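Local atomic coordinates of DUF871 domain-containing protein (Enterococcus faecalis, PDB entry 2P0O), a protein that is of unknown function but probably acts as a 6-phospho-N-acetylmuramidase, built on a TIM barrel with a cyclophilin-like C-terminal domain. Residues G303-D308 and I319-V324. Sequence-based numbering, arbitrary orientation.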
ATOM      1  N   GLY A 303       1.041  21.892   2.992  1.00 46.16           N
ATOM      2  CA  GLY A 303      -0.337  21.416   2.800  1.00 46.31           C
ATOM      3  C   GLY A 303      -1.320  22.537   2.587  1.00 46.18           C
ATOM      4  O   GLY A 303      -2.462  22.287   2.266  1.00 47.37           O
ATOM      5  N   THR A 304      -0.866  23.780   2.754  1.00 46.99           N
ATOM      6  CA  THR A 304      -1.705  24.955   2.585  1.00 46.57           C
ATOM      7  C   THR A 304      -2.203  25.100   1.145  1.00 46.46           C
ATOM      8  O   THR A 304      -1.410  25.073   0.188  1.00 47.64           O
ATOM      9  CB  THR A 304      -1.027  26.260   3.137  1.00 47.40           C
ATOM     10  OG1 THR A 304      -0.802  26.131   4.562  1.00 46.92           O
ATOM     11  CG2 THR A 304      -1.927  27.489   2.932  1.00 46.51           C
ATOM     12  N   VAL A 305      -3.521  25.212   1.005  1.00 45.15           N
ATOM     13  CA  VAL A 305      -4.162  25.486  -0.285  1.00 44.30           C
ATOM     14  C   VAL A 305      -4.409  26.973  -0.451  1.00 45.00           C
ATOM     15  O   VAL A 305      -5.071  27.625   0.385  1.00 44.03           O
ATOM     16  CB  VAL A 305      -5.509  24.737  -0.408  1.00 44.87           C
ATOM     17  CG1 VAL A 305      -6.083  24.866  -1.816  1.00 42.19           C
ATOM     18  CG2 VAL A 305      -5.343  23.271  -0.007  1.00 42.68           C
ATOM     19  N   THR A 306      -3.899  27.508  -1.555  1.00 45.05           N
ATOM     20  CA  THR A 306      -3.863  28.950  -1.787  1.00 45.80           C
ATOM     21  C   THR A 306      -4.418  29.318  -3.153  1.00 45.20           C
ATOM     22  O   THR A 306      -4.426  28.494  -4.090  1.00 45.42           O
ATOM     23  CB  THR A 306      -2.394  29.521  -1.706  1.00 45.61           C
ATOM     24  OG1 THR A 306      -1.651  29.099  -2.850  1.00 50.42           O
ATOM     25  CG2 THR A 306      -1.663  29.007  -0.496  1.00 46.67           C
ATOM     26  N   ILE A 307      -4.869  30.564  -3.271  1.00 44.12           N
ATOM     27  CA  ILE A 307      -5.235  31.119  -4.563  1.00 43.78           C
ATOM     28  C   ILE A 307      -4.601  32.501  -4.687  1.00 44.45           C
ATOM     29  O   ILE A 307      -4.678  33.320  -3.748  1.00 44.40           O
ATOM     30  CB  ILE A 307      -6.806  31.134  -4.790  1.00 43.93           C
ATOM     31  CG1 ILE A 307      -7.154  31.511  -6.225  1.00 42.71           C
ATOM     32  CG2 ILE A 307      -7.543  32.066  -3.793  1.00 43.58           C
ATOM     33  CD1 ILE A 307      -8.590  31.179  -6.606  1.00 42.51           C
ATOM     34  N   ASP A 308      -3.956  32.758  -5.823  1.00 44.72           N
ATOM     35  CA  ASP A 308      -3.337  34.059  -6.053  1.00 45.54           C
ATOM     36  C   ASP A 308      -4.404  35.144  -6.196  1.00 45.71           C
ATOM     37  O   ASP A 308      -5.365  34.972  -6.956  1.00 45.29           O
ATOM     38  CB  ASP A 308      -2.450  34.017  -7.288  1.00 46.39           C
ATOM     39  CG  ASP A 308      -1.111  33.329  -7.040  1.00 48.60           C
ATOM     40  OD1 ASP A 308      -0.865  32.815  -5.908  1.00 51.57           O
ATOM     41  OD2 ASP A 308      -0.277  33.335  -7.979  1.00 51.53           O
ATOM     42  N   ILE A 319      -4.000  28.391  -8.456  1.00 45.00           N
ATOM     43  CA  ILE A 319      -4.251  27.595  -7.253  1.00 44.35           C
ATOM     44  C   ILE A 319      -3.006  26.761  -6.993  1.00 43.43           C
ATOM     45  O   ILE A 319      -2.468  26.108  -7.907  1.00 42.77           O
ATOM     46  CB  ILE A 319      -5.547  26.720  -7.393  1.00 44.72           C
ATOM     47  CG1 ILE A 319      -6.786  27.615  -7.524  1.00 44.43           C
ATOM     48  CG2 ILE A 319      -5.738  25.757  -6.209  1.00 43.74           C
ATOM     49  CD1 ILE A 319      -8.011  26.949  -8.172  1.00 49.00           C
ATOM     50  N   GLN A 320      -2.550  26.792  -5.753  1.00 42.20           N
ATOM     51  CA  GLN A 320      -1.408  26.002  -5.340  1.00 42.57           C
ATOM     52  C   GLN A 320      -1.692  25.252  -4.039  1.00 44.03           C
ATOM     53  O   GLN A 320      -2.556  25.660  -3.217  1.00 44.04           O
ATOM     54  CB  GLN A 320      -0.218  26.903  -5.128  1.00 42.42           C
ATOM     55  CG  GLN A 320       0.174  27.748  -6.343  1.00 43.88           C
ATOM     56  CD  GLN A 320       1.459  28.489  -6.114  1.00 46.48           C
ATOM     57  OE1 GLN A 320       1.891  28.657  -4.969  1.00 48.21           O
ATOM     58  NE2 GLN A 320       2.078  28.942  -7.182  1.00 45.48           N
ATOM     59  N   VAL A 321      -0.977  24.156  -3.864  1.00 43.80           N
ATOM     60  CA  VAL A 321      -0.864  23.508  -2.574  1.00 43.80           C
ATOM     61  C   VAL A 321       0.632  23.491  -2.272  1.00 44.22           C
ATOM     62  O   VAL A 321       1.435  23.029  -3.114  1.00 43.17           O
ATOM     63  CB  VAL A 321      -1.411  22.059  -2.635  1.00 43.74           C
ATOM     64  CG1 VAL A 321      -1.391  21.389  -1.246  1.00 43.16           C
ATOM     65  CG2 VAL A 321      -2.840  22.027  -3.237  1.00 40.96           C
ATOM     66  N   THR A 322       1.000  23.966  -1.081  1.00 43.95           N
ATOM     67  CA  THR A 322       2.399  23.972  -0.659  1.00 44.25           C
ATOM     68  C   THR A 322       2.969  22.612  -0.303  1.00 44.98           C
ATOM     69  O   THR A 322       2.320  21.811   0.398  1.00 45.08           O
ATOM     70  CB  THR A 322       2.709  25.032   0.439  1.00 44.87           C
ATOM     71  OG1 THR A 322       2.010  24.748   1.660  1.00 44.49           O
ATOM     72  CG2 THR A 322       2.330  26.444  -0.062  1.00 45.01           C
ATOM     73  N   LEU A 323       4.180  22.344  -0.810  1.00 45.02           N
ATOM     74  CA  LEU A 323       4.860  21.084  -0.558  1.00 45.25           C
ATOM     75  C   LEU A 323       5.853  21.234   0.582  1.00 45.77           C
ATOM     76  O   LEU A 323       6.316  20.244   1.137  1.00 45.50           O
ATOM     77  CB  LEU A 323       5.561  20.591  -1.824  1.00 45.30           C
ATOM     78  CG  LEU A 323       4.598  20.155  -2.954  1.00 46.49           C
ATOM     79  CD1 LEU A 323       5.376  19.734  -4.215  1.00 44.21           C
ATOM     80  CD2 LEU A 323       3.664  19.028  -2.490  1.00 45.60           C
ATOM     81  N   VAL A 324       6.158  22.491   0.923  1.00 46.23           N
ATOM     82  CA  VAL A 324       7.087  22.876   1.972  1.00 46.75           C
ATOM     83  C   VAL A 324       6.464  24.083   2.722  1.00 47.22           C
ATOM     84  O   VAL A 324       5.519  24.679   2.241  1.00 46.81           O
ATOM     85  CB  VAL A 324       8.478  23.272   1.364  1.00 47.55           C
ATOM     86  CG1 VAL A 324       9.067  22.138   0.513  1.00 48.76           C
ATOM     87  CG2 VAL A 324       8.375  24.530   0.471  1.00 46.23           C
TER
HETATM   88  O   HOH W   1       1.142  29.505  -2.355  1.00 47.10           O
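Thr306 lays its hydroxyl across the base of the Gln320 side chain, OG1 lying 3.5 Å from Gln320 CB. Its chi1 of 72° sets OG1 between the backbone N and the carbonyl carbon, turned to the neighbouring strand. The glutamine amide is linked indirectly: one water donates to Thr306 OG1 and to Gln320 OE1 (2.8 Å), while Gln320 NE2 bonds Glu318. Beneath these side chains the two residues form an antiparallel hydrogen-bonded pair, evidenced by Thr306 N to Gln320 O at 2.8 Å (166° at the hydrogen) and the reciprocal bond from Gln320 N to Thr306 O. On the face carrying Val305, Ile307, Ile319 and Val321 the contacts are aliphatic: Ile307 CD1 meets Ile319 CG1 at 4.1 Å, and Val305 CG2 faces Val321 CG2 at 4.3 Å, both in non-hydrogen-bonded pairs. At the far end, Thr322 N bonds Thr304 O, and Gly303 N donates to Thr322 O at 2.9 Å. Thr322 OG1 also faces the opposite backbone, receiving weak bonds from Gly303 N and Thr304 N (3.2 Å) besides its bond with Arg300 O. At Gly303, where the chain enters the strand, the backbone angles (phi 103°) would press a CB against the preceding carbonyl oxygen, which by itself favours glycine. The segments thus form the central hairpin of a four-stranded antiparallel sheet, strand 272-275 flanking 319-322 and strand 332-337 flanking 304-308, with helix 255-258 against Val305 and Ile307.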